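Local structure of N-deoxyribosyltransferase (Bacillus psychrosaccharolyticus, 6EVS) at residues 2-7 and 65-71; 19-23 and 35-39; 25-31 and 124-129; 95-100 and 115-121. The protein catalyses the transfer of 2-deoxyribose from one nucleobase to another, and is put forward as a biocatalyst for making modified nucleosides. All blocks are in the same frame, centred on the assembly; numbering follows the deposited sequence.

Interaction 1: 2-7 and 65-71; sequences AKIYLA and WADITFG
Strands 3-7 and 68-71 lie side by side in the parallel sheet at the core of a flavodoxin-like alpha/beta fold. Tyr5, in the middle of the pairing, bonds to the residues on either side of Thr69. Its N donates to Ile68 O at 2.9 Å, and its O accepts from Phe70 N at 2.8 Å. Ala7 N then bonds to Phe70 O. At the start of the pairing Lys3 O receives two donors, Asp67 N from above the carbonyl plane and Ile68 N close to the line of the carbonyl. Asp67 OD1 takes Lys3 N at 2.8 Å, on the anti side of the carboxylate.

The Lys3 side chain bends at its third torsion (chi3 -97°). CD lies over a face of the Trp65 indole, 3.4 Å from NE1. The bend lets NZ reach Trp65 O at 3.0 Å and form a cation-pi contact with the five-membered ring. On the face that carries Ile4 and Leu6, Ile4 CG2 packs on Phe70 CB at 3.6 Å. Helix 13-28 lies against this face. Tyr5, on the other, turns its OH to Glu85 of helix 80-91.

The ammonium group of Lys3 is thus held by a carbonyl and an aromatic face. The nearby Asp67 carboxylate probably adds to its stabilisation without direct contact.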
loop_
_atom_site.group_PDB
_atom_site.type_symbol
_atom_site.label_atom_id
_atom_site.label_comp_id
_atom_site.label_asym_id
_atom_site.label_seq_id
_atom_site.Cartn_x
_atom_site.Cartn_y
_atom_site.Cartn_z
ATOM N N ALA A 2 -14.940 17.358 4.050
ATOM C CA ALA A 2 -13.853 16.389 4.054
ATOM C C ALA A 2 -13.160 16.360 5.420
ATOM O O ALA A 2 -13.190 17.358 6.150
ATOM C CB ALA A 2 -12.841 16.723 2.964
ATOM N N LYS A 3 -12.551 15.221 5.756
ATOM C CA LYS A 3 -11.639 15.142 6.888
ATOM C C LYS A 3 -10.254 15.584 6.428
ATOM O O LYS A 3 -9.756 15.122 5.390
ATOM C CB LYS A 3 -11.584 13.720 7.456
ATOM C CG LYS A 3 -12.953 13.106 7.747
ATOM C CD LYS A 3 -12.820 11.677 8.292
ATOM C CE LYS A 3 -12.983 10.616 7.213
ATOM N NZ LYS A 3 -12.660 9.232 7.719
ATOM N N ILE A 4 -9.634 16.488 7.185
ATOM C CA ILE A 4 -8.389 17.115 6.759
ATOM C C ILE A 4 -7.357 16.994 7.868
ATOM O O ILE A 4 -7.639 17.342 9.021
ATOM C CB ILE A 4 -8.596 18.593 6.386
ATOM C CG1 ILE A 4 -9.561 18.724 5.190
ATOM C CG2 ILE A 4 -7.238 19.250 6.111
ATOM C CD1 ILE A 4 -9.788 20.205 4.758
ATOM N N TYR A 5 -6.168 16.499 7.522
ATOM C CA TYR A 5 -5.036 16.533 8.440
ATOM C C TYR A 5 -4.233 17.800 8.192
ATOM O O TYR A 5 -3.719 17.987 7.084
ATOM C CB TYR A 5 -4.147 15.309 8.238
ATOM C CG TYR A 5 -3.028 15.188 9.258
ATOM C CD1 TYR A 5 -3.208 14.451 10.439
ATOM C CD2 TYR A 5 -1.791 15.806 9.053
ATOM C CE1 TYR A 5 -2.172 14.346 11.395
ATOM C CE2 TYR A 5 -0.768 15.697 9.985
ATOM C CZ TYR A 5 -0.962 14.980 11.156
ATOM O OH TYR A 5 0.085 14.867 12.046
ATOM N N LEU A 6 -4.062 18.631 9.227
ATOM C CA LEU A 6 -3.360 19.916 9.050
ATOM C C LEU A 6 -1.891 19.698 9.390
ATOM O O LEU A 6 -1.520 19.616 10.567
ATOM C CB LEU A 6 -4.003 20.987 9.917
ATOM C CG LEU A 6 -3.377 22.375 9.908
ATOM C CD1 LEU A 6 -3.282 22.883 8.466
ATOM C CD2 LEU A 6 -4.225 23.287 10.771
ATOM N N ALA A 7 -1.049 19.560 8.363
ATOM C CA ALA A 7 0.389 19.352 8.551
ATOM C C ALA A 7 1.114 20.702 8.569
ATOM O O ALA A 7 1.250 21.362 7.532
ATOM C CB ALA A 7 0.973 18.462 7.454
ATOM N N TRP A 65 -6.745 8.475 8.713
ATOM C CA TRP A 65 -8.172 8.782 8.838
ATOM C C TRP A 65 -8.618 9.898 7.887
ATOM O O TRP A 65 -9.782 9.926 7.465
ATOM C CB TRP A 65 -8.447 9.145 10.298
ATOM C CG TRP A 65 -9.603 10.063 10.657
ATOM C CD1 TRP A 65 -10.846 9.684 11.107
ATOM C CD2 TRP A 65 -9.598 11.509 10.665
ATOM N NE1 TRP A 65 -11.608 10.800 11.387
ATOM C CE2 TRP A 65 -10.871 11.930 11.119
ATOM C CE3 TRP A 65 -8.637 12.485 10.347
ATOM C CZ2 TRP A 65 -11.220 13.292 11.234
ATOM C CZ3 TRP A 65 -8.986 13.848 10.461
ATOM C CH2 TRP A 65 -10.267 14.232 10.895
ATOM N N ALA A 66 -7.715 10.816 7.547
ATOM C CA ALA A 66 -8.052 12.000 6.766
ATOM C C ALA A 66 -8.331 11.648 5.302
ATOM O O ALA A 66 -7.768 10.695 4.758
ATOM C CB ALA A 66 -6.898 13.003 6.812
ATOM N N ASP A 67 -9.205 12.448 4.665
ATOM C CA ASP A 67 -9.380 12.426 3.209
ATOM C C ASP A 67 -8.257 13.159 2.491
ATOM O O ASP A 67 -7.845 12.760 1.391
ATOM C CB ASP A 67 -10.711 13.075 2.827
ATOM C CG ASP A 67 -11.905 12.334 3.415
ATOM O OD1 ASP A 67 -12.791 13.006 4.020
ATOM O OD2 ASP A 67 -11.902 11.071 3.317
ATOM N N ILE A 68 -7.770 14.242 3.102
ATOM C CA ILE A 68 -6.866 15.201 2.480
ATOM C C ILE A 68 -5.867 15.639 3.546
ATOM O O ILE A 68 -6.248 15.865 4.701
ATOM C CB ILE A 68 -7.613 16.451 1.969
ATOM C CG1 ILE A 68 -8.613 16.107 0.864
ATOM C CG2 ILE A 68 -6.626 17.576 1.560
ATOM C CD1 ILE A 68 -9.672 17.181 0.702
ATOM N N THR A 69 -4.610 15.782 3.161
ATOM C CA THR A 69 -3.608 16.403 4.010
ATOM C C THR A 69 -3.334 17.818 3.514
ATOM O O THR A 69 -2.906 18.015 2.368
ATOM C CB THR A 69 -2.307 15.619 4.051
ATOM O OG1 THR A 69 -2.539 14.362 4.700
ATOM C CG2 THR A 69 -1.156 16.460 4.787
ATOM N N PHE A 70 -3.561 18.806 4.384
ATOM C CA PHE A 70 -3.369 20.221 4.059
ATOM C C PHE A 70 -2.121 20.695 4.788
ATOM O O PHE A 70 -2.091 20.704 6.020
ATOM C CB PHE A 70 -4.597 21.033 4.475
ATOM C CG PHE A 70 -4.586 22.465 3.988
ATOM C CD1 PHE A 70 -5.390 22.861 2.927
ATOM C CD2 PHE A 70 -3.780 23.418 4.607
ATOM C CE1 PHE A 70 -5.372 24.175 2.475
ATOM C CE2 PHE A 70 -3.765 24.732 4.155
ATOM C CZ PHE A 70 -4.567 25.106 3.093
ATOM N N GLY A 71 -1.093 21.077 4.035
ATOM C CA GLY A 71 0.201 21.417 4.602
ATOM C C GLY A 71 0.445 22.913 4.537
ATOM O O GLY A 71 -0.093 23.604 3.666
#

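Interaction 2: 19-23 and 35-39; sequences VSKAE and SPREN
Arg37 reaches from the 3-10 turn after strand 32-34 to Glu23 and Val19 on helix 13-28. Its chain leaves CB with CG lodged between the backbone N and the carbonyl carbon (chi1 80°). It then runs straight to NE. CG passes 3.7 Å from Glu23 OE2. CD lies 3.7 Å from Val19 CG1, and the two side chains slide past each other in opposite directions. NE donates to Glu23 OE2 at 2.8 Å, near the guanidinium plane. NH2 donates to Glu23 OE1 at 2.8 Å and also lies near Ser20 CB. This is a side-on, two-pronged salt bridge. Both carboxylate oxygens are met on their syn sides, with the two planes 35° apart.

Glu23 has further partners. Ser35 OG donates to OE2 at a very short 2.5 Å, so OE2 holds two donors. Water 1 donates to Glu23 OE1 and, at 2.6 Å, to Glu38 OE1, and so sits between two like charges. The Arg37 cation probably helps keep Glu23 ionised.

Around the contact, Leu6 of strand 3-7 packs against Glu23 and Ser35. Phe10 touches Arg37. Arg27, one turn along helix 13-28, pairs with Glu38. The loop after strand 32-34 is thereby tied to the flank of that helix.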
loop_
_atom_site.group_PDB
_atom_site.type_symbol
_atom_site.label_atom_id
_atom_site.label_comp_id
_atom_site.label_asym_id
_atom_site.label_seq_id
_atom_site.Cartn_x
_atom_site.Cartn_y
_atom_site.Cartn_z
ATOM N N VAL A 19 -1.183 28.365 11.494
ATOM C CA VAL A 19 -1.991 27.194 11.852
ATOM C C VAL A 19 -3.384 27.622 12.299
ATOM O O VAL A 19 -4.394 27.024 11.911
ATOM C CB VAL A 19 -1.277 26.373 12.944
ATOM C CG1 VAL A 19 -2.242 25.361 13.583
ATOM C CG2 VAL A 19 -0.079 25.658 12.359
ATOM N N SER A 20 -3.453 28.669 13.122
ATOM C CA SER A 20 -4.727 29.179 13.626
ATOM C C SER A 20 -5.636 29.640 12.492
ATOM O O SER A 20 -6.848 29.379 12.503
ATOM C CB SER A 20 -4.448 30.336 14.599
ATOM O OG SER A 20 -5.645 30.949 15.034
ATOM N N LYS A 21 -5.077 30.353 11.515
ATOM C CA LYS A 21 -5.879 30.799 10.384
ATOM C C LYS A 21 -6.348 29.611 9.560
ATOM O O LYS A 21 -7.497 29.584 9.102
ATOM C CB LYS A 21 -5.077 31.776 9.519
ATOM C CG LYS A 21 -5.815 32.280 8.271
ATOM C CD LYS A 21 -7.131 32.957 8.640
ATOM C CE LYS A 21 -7.664 33.825 7.512
ATOM N NZ LYS A 21 -8.820 34.651 7.975
ATOM N N ALA A 22 -5.473 28.617 9.370
ATOM C CA ALA A 22 -5.857 27.416 8.630
ATOM C C ALA A 22 -6.998 26.686 9.326
ATOM O O ALA A 22 -7.960 26.255 8.675
ATOM C CB ALA A 22 -4.658 26.481 8.459
ATOM N N GLU A 23 -6.889 26.508 10.647
ATOM C CA GLU A 23 -7.964 25.874 11.407
ATOM C C GLU A 23 -9.278 26.618 11.201
ATOM O O GLU A 23 -10.306 26.012 10.864
ATOM C CB GLU A 23 -7.613 25.827 12.893
ATOM C CG GLU A 23 -6.453 24.902 13.271
ATOM C CD GLU A 23 -5.898 25.235 14.657
ATOM O OE1 GLU A 23 -6.306 26.283 15.216
ATOM O OE2 GLU A 23 -5.071 24.452 15.186
ATOM N N SER A 35 -5.883 18.911 14.046
ATOM C CA SER A 35 -4.787 19.871 14.159
ATOM C C SER A 35 -3.816 19.382 15.218
ATOM O O SER A 35 -4.174 19.350 16.401
ATOM C CB SER A 35 -5.300 21.268 14.510
ATOM O OG SER A 35 -4.217 22.207 14.501
ATOM N N PRO A 36 -2.610 18.959 14.840
ATOM C CA PRO A 36 -1.721 18.298 15.802
ATOM C C PRO A 36 -1.462 19.094 17.065
ATOM O O PRO A 36 -1.239 18.481 18.111
ATOM C CB PRO A 36 -0.436 18.092 14.997
ATOM C CG PRO A 36 -0.961 17.870 13.559
ATOM C CD PRO A 36 -2.105 18.861 13.456
ATOM N N ARG A 37 -1.503 20.426 17.008
ATOM C CA ARG A 37 -1.226 21.234 18.193
ATOM C C ARG A 37 -2.311 21.092 19.260
ATOM O O ARG A 37 -2.038 21.336 20.448
ATOM C CB ARG A 37 -1.068 22.703 17.796
ATOM C CG ARG A 37 -2.378 23.433 17.581
ATOM C CD ARG A 37 -2.162 24.897 17.295
ATOM N NE ARG A 37 -3.428 25.590 17.096
ATOM C CZ ARG A 37 -3.686 26.811 17.537
ATOM N NH1 ARG A 37 -2.761 27.464 18.219
ATOM N NH2 ARG A 37 -4.865 27.370 17.302
ATOM N N GLU A 38 -3.534 20.719 18.863
ATOM C CA GLU A 38 -4.615 20.463 19.806
ATOM C C GLU A 38 -4.552 19.060 20.380
ATOM O O GLU A 38 -5.432 18.689 21.161
ATOM C CB GLU A 38 -5.984 20.658 19.137
ATOM C CG GLU A 38 -6.136 21.901 18.263
ATOM C CD GLU A 38 -7.515 21.993 17.622
ATOM O OE1 GLU A 38 -8.033 23.118 17.466
ATOM O OE2 GLU A 38 -8.083 20.935 17.269
ATOM N N ASN A 39 -3.545 18.276 20.004
ATOM C CA ASN A 39 -3.464 16.861 20.340
ATOM C C ASN A 39 -2.087 16.525 20.869
ATOM O O ASN A 39 -1.457 15.536 20.491
ATOM C CB ASN A 39 -3.848 16.051 19.111
ATOM C CG ASN A 39 -5.258 16.343 18.691
ATOM O OD1 ASN A 39 -5.493 17.133 17.764
ATOM N ND2 ASN A 39 -6.223 15.745 19.394
HETATM O O HOH W 1 -7.411 25.625 17.943
#

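Interaction 3: 25-31 and 124-129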
loop_
_atom_site.group_PDB
_atom_site.type_symbol
_atom_site.label_atom_id
_atom_site.label_comp_id
_atom_site.label_asym_id
_atom_site.label_seq_id
_atom_site.Cartn_x
_atom_site.Cartn_y
_atom_site.Cartn_z
ATOM N N VAL A 25 -10.193 28.787 8.793
ATOM C CA VAL A 25 -10.702 28.801 7.424
ATOM C C VAL A 25 -11.306 27.447 7.067
ATOM O O VAL A 25 -12.431 27.363 6.554
ATOM C CB VAL A 25 -9.590 29.198 6.438
ATOM C CG1 VAL A 25 -9.997 28.851 5.001
ATOM C CG2 VAL A 25 -9.284 30.693 6.561
ATOM N N LEU A 26 -10.566 26.368 7.336
ATOM C CA LEU A 26 -11.030 25.052 6.908
ATOM C C LEU A 26 -12.243 24.606 7.709
ATOM O O LEU A 26 -13.127 23.934 7.164
ATOM C CB LEU A 26 -9.904 24.019 7.021
ATOM C CG LEU A 26 -8.677 24.293 6.146
ATOM C CD1 LEU A 26 -7.545 23.329 6.442
ATOM C CD2 LEU A 26 -9.043 24.239 4.667
ATOM N N ARG A 27 -12.319 24.990 8.989
ATOM C CA ARG A 27 -13.457 24.589 9.815
ATOM C C ARG A 27 -14.696 25.416 9.496
ATOM O O ARG A 27 -15.818 24.902 9.549
ATOM C CB ARG A 27 -13.094 24.700 11.299
ATOM C CG ARG A 27 -12.197 23.563 11.780
ATOM C CD ARG A 27 -11.948 23.585 13.306
ATOM N NE ARG A 27 -11.125 22.436 13.683
ATOM C CZ ARG A 27 -10.206 22.433 14.644
ATOM N NH1 ARG A 27 -9.983 23.527 15.354
ATOM N NH2 ARG A 27 -9.525 21.324 14.901
ATOM N N ASP A 28 -14.517 26.696 9.166
ATOM C CA ASP A 28 -15.655 27.507 8.753
ATOM C C ASP A 28 -16.233 27.028 7.432
ATOM O O ASP A 28 -17.393 27.323 7.126
ATOM C CB ASP A 28 -15.261 28.982 8.623
ATOM C CG ASP A 28 -14.960 29.626 9.967
ATOM O OD1 ASP A 28 -15.404 29.088 11.006
ATOM O OD2 ASP A 28 -14.287 30.678 9.974
ATOM N N LEU A 29 -15.440 26.327 6.628
ATOM C CA LEU A 29 -15.944 25.711 5.410
ATOM C C LEU A 29 -16.697 24.412 5.684
ATOM O O LEU A 29 -17.222 23.809 4.742
ATOM C CB LEU A 29 -14.785 25.463 4.440
ATOM C CG LEU A 29 -14.178 26.718 3.793
ATOM C CD1 LEU A 29 -12.827 26.406 3.157
ATOM C CD2 LEU A 29 -15.130 27.346 2.770
ATOM N N GLY A 30 -16.781 23.980 6.943
ATOM C CA GLY A 30 -17.501 22.777 7.311
ATOM C C GLY A 30 -16.658 21.523 7.406
ATOM O O GLY A 30 -17.209 20.447 7.681
ATOM N N HIS A 31 -15.345 21.625 7.212
ATOM C CA HIS A 31 -14.496 20.445 7.212
ATOM C C HIS A 31 -14.156 20.024 8.638
ATOM O O HIS A 31 -14.190 20.825 9.575
ATOM C CB HIS A 31 -13.217 20.714 6.419
ATOM C CG HIS A 31 -13.471 21.086 4.989
ATOM N ND1 HIS A 31 -13.998 20.200 4.069
ATOM C CD2 HIS A 31 -13.290 22.255 4.328
ATOM C CE1 HIS A 31 -14.121 20.805 2.902
ATOM N NE2 HIS A 31 -13.699 22.053 3.032
ATOM N N VAL A 124 -8.332 29.308 -1.201
ATOM C CA VAL A 124 -8.765 28.118 -0.475
ATOM C C VAL A 124 -10.262 28.178 -0.212
ATOM O O VAL A 124 -10.958 27.158 -0.256
ATOM C CB VAL A 124 -7.982 27.960 0.847
ATOM C CG1 VAL A 124 -8.473 26.730 1.602
ATOM C CG2 VAL A 124 -6.481 27.885 0.613
ATOM N N GLU A 125 -10.780 29.371 0.082
ATOM C CA GLU A 125 -12.193 29.494 0.419
ATOM C C GLU A 125 -13.090 29.200 -0.775
ATOM O O GLU A 125 -14.230 28.757 -0.590
ATOM C CB GLU A 125 -12.478 30.883 0.986
ATOM C CG GLU A 125 -12.145 30.956 2.469
ATOM C CD GLU A 125 -11.704 32.331 2.920
ATOM O OE1 GLU A 125 -11.048 32.407 3.980
ATOM O OE2 GLU A 125 -12.013 33.328 2.232
ATOM N N ASN A 126 -12.593 29.414 -1.994
ATOM C CA ASN A 126 -13.358 29.151 -3.206
ATOM C C ASN A 126 -13.059 27.795 -3.839
ATOM O O ASN A 126 -13.740 27.420 -4.797
ATOM C CB ASN A 126 -13.104 30.257 -4.233
ATOM C CG ASN A 126 -13.642 31.601 -3.781
ATOM O OD1 ASN A 126 -14.666 31.677 -3.097
ATOM N ND2 ASN A 126 -12.953 32.673 -4.163
ATOM N N TYR A 127 -12.069 27.058 -3.333
ATOM C CA TYR A 127 -11.710 25.761 -3.898
ATOM C C TYR A 127 -12.861 24.764 -3.769
ATOM O O TYR A 127 -13.536 24.700 -2.737
ATOM C CB TYR A 127 -10.468 25.222 -3.188
ATOM C CG TYR A 127 -9.898 23.960 -3.782
ATOM C CD1 TYR A 127 -9.135 23.995 -4.949
ATOM C CD2 TYR A 127 -10.117 22.723 -3.171
ATOM C CE1 TYR A 127 -8.600 22.829 -5.487
ATOM C CE2 TYR A 127 -9.582 21.561 -3.697
ATOM C CZ TYR A 127 -8.830 21.616 -4.855
ATOM O OH TYR A 127 -8.306 20.451 -5.374
ATOM N N ASP A 128 -13.077 23.968 -4.818
ATOM C CA ASP A 128 -14.127 22.950 -4.811
ATOM C C ASP A 128 -13.550 21.666 -4.223
ATOM O O ASP A 128 -12.938 20.866 -4.932
ATOM C CB ASP A 128 -14.675 22.723 -6.216
ATOM C CG ASP A 128 -15.979 21.933 -6.214
ATOM O OD1 ASP A 128 -16.234 21.183 -5.245
ATOM O OD2 ASP A 128 -16.749 22.063 -7.185
ATOM N N PHE A 129 -13.760 21.469 -2.918
ATOM C CA PHE A 129 -13.272 20.276 -2.233
ATOM C C PHE A 129 -13.994 19.014 -2.698
ATOM O O PHE A 129 -13.431 17.915 -2.619
ATOM C CB PHE A 129 -13.454 20.431 -0.720
ATOM C CG PHE A 129 -12.441 21.314 -0.067
ATOM C CD1 PHE A 129 -12.573 22.693 -0.116
ATOM C CD2 PHE A 129 -11.366 20.769 0.616
ATOM C CE1 PHE A 129 -11.643 23.517 0.511
ATOM C CE2 PHE A 129 -10.441 21.580 1.247
ATOM C CZ PHE A 129 -10.575 22.958 1.190
#
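The imidazole of His31 meets the phenyl ring of Phe129 obliquely where the end of helix 13-28 faces the end of helix 121-126. It presses its NE2 corner onto one face of the phenyl. NE2 sits 3.3 Å above the plane, over the centre. The planes are at 45°, so one corner of the imidazole, not its whole face, bears on the phenyl. His31 CE1 lies 3.4 Å from Phe129 CG. The other face of Phe129 is backed by its own neighbour Tyr127. His31 ND1, at the far side of the imidazole, bonds to the N of Ala2.

Two leucines fill the hollow beside the phenyl. Leu26 CD2 wedges between Val124 CG1 and Phe129 CZ, 4.0 Å from each. Leu29 CD1 comes up near Phe129 CE1, and its CD2 rests 3.8 Å from Glu125 O. One turn earlier on helix 13-28, Val25 CG2 meets Glu125 OE1 at 3.6 Å, where the two side chains cross at about a right angle.

Gly30 ends helix 13-28 in a Schellman motif, which turns the chain and brings His31 round to Phe129. Leu26 and Phe129 both rest on Ile4 of the parallel sheet as well. This is the helix layer covering one face of that sheet, as in flavodoxin-like alpha/beta folds.

Interaction 4: 95-100 and 115-121; sequences PVMLFS and HAYFEDW
Phe99 and Trp121 stack face to face at the end of the parallel pairing between strands 96-99 and 116-118. The centroids of the phenyl and the six-membered indole ring are 3.9 Å apart, with planes at 14°. Phe99 CG stands anti to the backbone N (chi1 -179°), which carries the ring alongside the chain turn at Glu119 and Asp120. Its CE2 lies 3.6 Å from Asp120 N. Met97 fills the next place on the same face of the sheet. Its CE reaches the Phe118 ring, 3.6 Å from CE1, and CG rests on Ala116 CB.

Backbone bonds bind this part closely. Val96 O receives His115 N at 2.7 Å and, weakly, Ala116 N. Leu98 N bonds to Ala116 O, and Leu98 O to Phe118 N. Ser100 N reaches Phe118 O at 3.1 Å.

The packing is looser at the exposed Glu119, beside the carbonyl of Ser100. Glu119 CG comes no nearer to Ser100 O than 4.0 Å. Water 2 spans the two segments, donating to Ser100 O and to Glu119 O. Tyr117 OH passes beside Ser100 CB and donates to Glu119 OE2 at 2.5 Å. Ser100 OG turns instead to Ile73 and Gly103.

Apolar and aromatic contacts thus fill the buried face toward helix 13-28. At the C-terminal ends of the strands, water 2 takes the carbonyls of Ser100 and Glu119, and the Glu119 carboxylate takes Tyr117 OH.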
loop_
_atom_site.group_PDB
_atom_site.type_symbol
_atom_site.label_atom_id
_atom_site.label_comp_id
_atom_site.label_asym_id
_atom_site.label_seq_id
_atom_site.Cartn_x
_atom_site.Cartn_y
_atom_site.Cartn_z
ATOM N N PRO A 95 -4.739 13.065 -1.212
ATOM C CA PRO A 95 -4.430 14.285 -1.974
ATOM C C PRO A 95 -3.789 15.320 -1.054
ATOM O O PRO A 95 -4.241 15.534 0.075
ATOM C CB PRO A 95 -5.796 14.736 -2.492
ATOM C CG PRO A 95 -6.537 13.413 -2.719
ATOM C CD PRO A 95 -6.120 12.602 -1.459
ATOM N N VAL A 96 -2.702 15.921 -1.513
ATOM C CA VAL A 96 -1.984 16.913 -0.722
ATOM C C VAL A 96 -2.331 18.303 -1.228
ATOM O O VAL A 96 -2.155 18.600 -2.413
ATOM C CB VAL A 96 -0.463 16.684 -0.763
ATOM C CG1 VAL A 96 0.255 17.902 -0.198
ATOM C CG2 VAL A 96 -0.096 15.442 0.006
ATOM N N MET A 97 -2.814 19.156 -0.326
ATOM C CA MET A 97 -2.943 20.580 -0.572
ATOM C C MET A 97 -1.877 21.330 0.217
ATOM O O MET A 97 -1.559 20.968 1.353
ATOM C CB MET A 97 -4.332 21.107 -0.202
ATOM C CG MET A 97 -5.462 20.619 -1.153
ATOM S SD MET A 97 -7.021 20.754 -0.287
ATOM C CE MET A 97 -7.782 22.248 -0.819
ATOM N N LEU A 98 -1.327 22.378 -0.382
ATOM C CA LEU A 98 -0.216 23.089 0.231
ATOM C C LEU A 98 -0.487 24.583 0.183
ATOM O O LEU A 98 -0.947 25.113 -0.835
ATOM C CB LEU A 98 1.109 22.748 -0.469
ATOM C CG LEU A 98 2.407 23.119 0.254
ATOM C CD1 LEU A 98 2.641 22.195 1.437
ATOM C CD2 LEU A 98 3.597 23.085 -0.700
ATOM N N PHE A 99 -0.212 25.250 1.299
ATOM C CA PHE A 99 -0.326 26.691 1.421
ATOM C C PHE A 99 1.048 27.242 1.779
ATOM O O PHE A 99 1.681 26.773 2.728
ATOM C CB PHE A 99 -1.366 27.083 2.484
ATOM C CG PHE A 99 -1.542 28.578 2.631
ATOM C CD1 PHE A 99 -0.791 29.286 3.542
ATOM C CD2 PHE A 99 -2.457 29.266 1.846
ATOM C CE1 PHE A 99 -0.935 30.665 3.665
ATOM C CE2 PHE A 99 -2.609 30.646 1.968
ATOM C CZ PHE A 99 -1.854 31.338 2.878
ATOM N N SER A 100 1.522 28.223 1.021
ATOM C CA SER A 100 2.826 28.810 1.348
ATOM C C SER A 100 2.646 30.278 1.707
ATOM O O SER A 100 2.268 31.083 0.835
ATOM C CB SER A 100 3.820 28.647 0.190
ATOM O OG SER A 100 5.059 29.298 0.450
ATOM N N HIS A 115 -1.369 18.152 -4.965
ATOM C CA HIS A 115 -2.480 18.202 -5.905
ATOM C C HIS A 115 -3.007 19.615 -6.099
ATOM O O HIS A 115 -3.492 19.942 -7.184
ATOM C CB HIS A 115 -3.630 17.300 -5.423
ATOM C CG HIS A 115 -4.755 17.216 -6.404
ATOM N ND1 HIS A 115 -4.637 16.575 -7.615
ATOM C CD2 HIS A 115 -6.009 17.726 -6.366
ATOM C CE1 HIS A 115 -5.780 16.672 -8.275
ATOM N NE2 HIS A 115 -6.633 17.362 -7.538
ATOM N N ALA A 116 -2.941 20.451 -5.063
ATOM C CA ALA A 116 -3.414 21.822 -5.164
ATOM C C ALA A 116 -2.502 22.722 -4.340
ATOM O O ALA A 116 -2.099 22.369 -3.226
ATOM C CB ALA A 116 -4.873 21.947 -4.705
ATOM N N TYR A 117 -2.150 23.866 -4.912
ATOM C CA TYR A 117 -1.223 24.807 -4.305
ATOM C C TYR A 117 -1.908 26.159 -4.168
ATOM O O TYR A 117 -2.527 26.644 -5.126
ATOM C CB TYR A 117 0.050 24.930 -5.153
ATOM C CG TYR A 117 1.012 26.000 -4.671
ATOM C CD1 TYR A 117 1.104 27.235 -5.322
ATOM C CD2 TYR A 117 1.820 25.780 -3.561
ATOM C CE1 TYR A 117 1.986 28.214 -4.879
ATOM C CE2 TYR A 117 2.700 26.757 -3.105
ATOM C CZ TYR A 117 2.780 27.971 -3.773
ATOM O OH TYR A 117 3.651 28.950 -3.340
ATOM N N PHE A 118 -1.783 26.768 -2.984
ATOM C CA PHE A 118 -2.443 28.023 -2.645
ATOM C C PHE A 118 -1.451 29.023 -2.064
ATOM O O PHE A 118 -0.541 28.648 -1.312
ATOM C CB PHE A 118 -3.572 27.794 -1.627
ATOM C CG PHE A 118 -4.594 26.804 -2.083
ATOM C CD1 PHE A 118 -4.489 25.466 -1.730
ATOM C CD2 PHE A 118 -5.640 27.209 -2.901
ATOM C CE1 PHE A 118 -5.433 24.549 -2.167
ATOM C CE2 PHE A 118 -6.579 26.299 -3.343
ATOM C CZ PHE A 118 -6.470 24.979 -2.983
ATOM N N GLU A 119 -1.643 30.297 -2.399
ATOM C CA GLU A 119 -0.908 31.371 -1.746
ATOM C C GLU A 119 -1.819 32.428 -1.139
ATOM O O GLU A 119 -1.315 33.420 -0.601
ATOM C CB GLU A 119 0.086 32.021 -2.725
ATOM C CG GLU A 119 1.284 31.128 -3.069
ATOM C CD GLU A 119 2.316 31.855 -3.908
ATOM O OE1 GLU A 119 2.174 33.073 -4.045
ATOM O OE2 GLU A 119 3.260 31.220 -4.426
ATOM N N ASP A 120 -3.136 32.237 -1.181
ATOM C CA ASP A 120 -4.060 33.170 -0.554
ATOM C C ASP A 120 -5.213 32.375 0.032
ATOM O O ASP A 120 -5.638 31.366 -0.540
ATOM C CB ASP A 120 -4.581 34.208 -1.552
ATOM C CG ASP A 120 -5.568 35.186 -0.924
ATOM O OD1 ASP A 120 -6.239 35.914 -1.691
ATOM O OD2 ASP A 120 -5.671 35.244 0.326
ATOM N N TRP A 121 -5.731 32.837 1.173
ATOM C CA TRP A 121 -6.790 32.057 1.814
ATOM C C TRP A 121 -8.105 32.164 1.046
ATOM O O TRP A 121 -8.896 31.216 1.049
ATOM C CB TRP A 121 -6.956 32.482 3.278
ATOM C CG TRP A 121 -5.830 31.983 4.144
ATOM C CD1 TRP A 121 -4.880 32.739 4.775
ATOM C CD2 TRP A 121 -5.513 30.622 4.433
ATOM N NE1 TRP A 121 -4.006 31.924 5.457
ATOM C CE2 TRP A 121 -4.368 30.621 5.255
ATOM C CE3 TRP A 121 -6.093 29.396 4.085
ATOM C CZ2 TRP A 121 -3.795 29.440 5.734
ATOM C CZ3 TRP A 121 -5.517 28.223 4.568
ATOM C CH2 TRP A 121 -4.383 28.257 5.382
HETATM O O HOH W 2 1.170 33.634 0.792
#

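In the fold
From the N terminus, strand 3-7 runs into helix 13-28, and interaction 2 closes the first short loop between that helix and the turn after strand 32-34. Interaction 1 closes the larger loop from 2-7 to 65-71, with interaction 2 nested inside it. Interaction 4 follows in series and completes the unit of strand 96-99, helix 108-111 and strand 116-118. Strand 68-72 lies next to strand 96-99, so interactions 1 and 4 share one sheet. Interaction 3 spans from 25-31 to 124-129. It encloses interaction 4 and crosses interactions 1 and 2. It brings the ends of helices 13-28 and 121-126 together over the sheet.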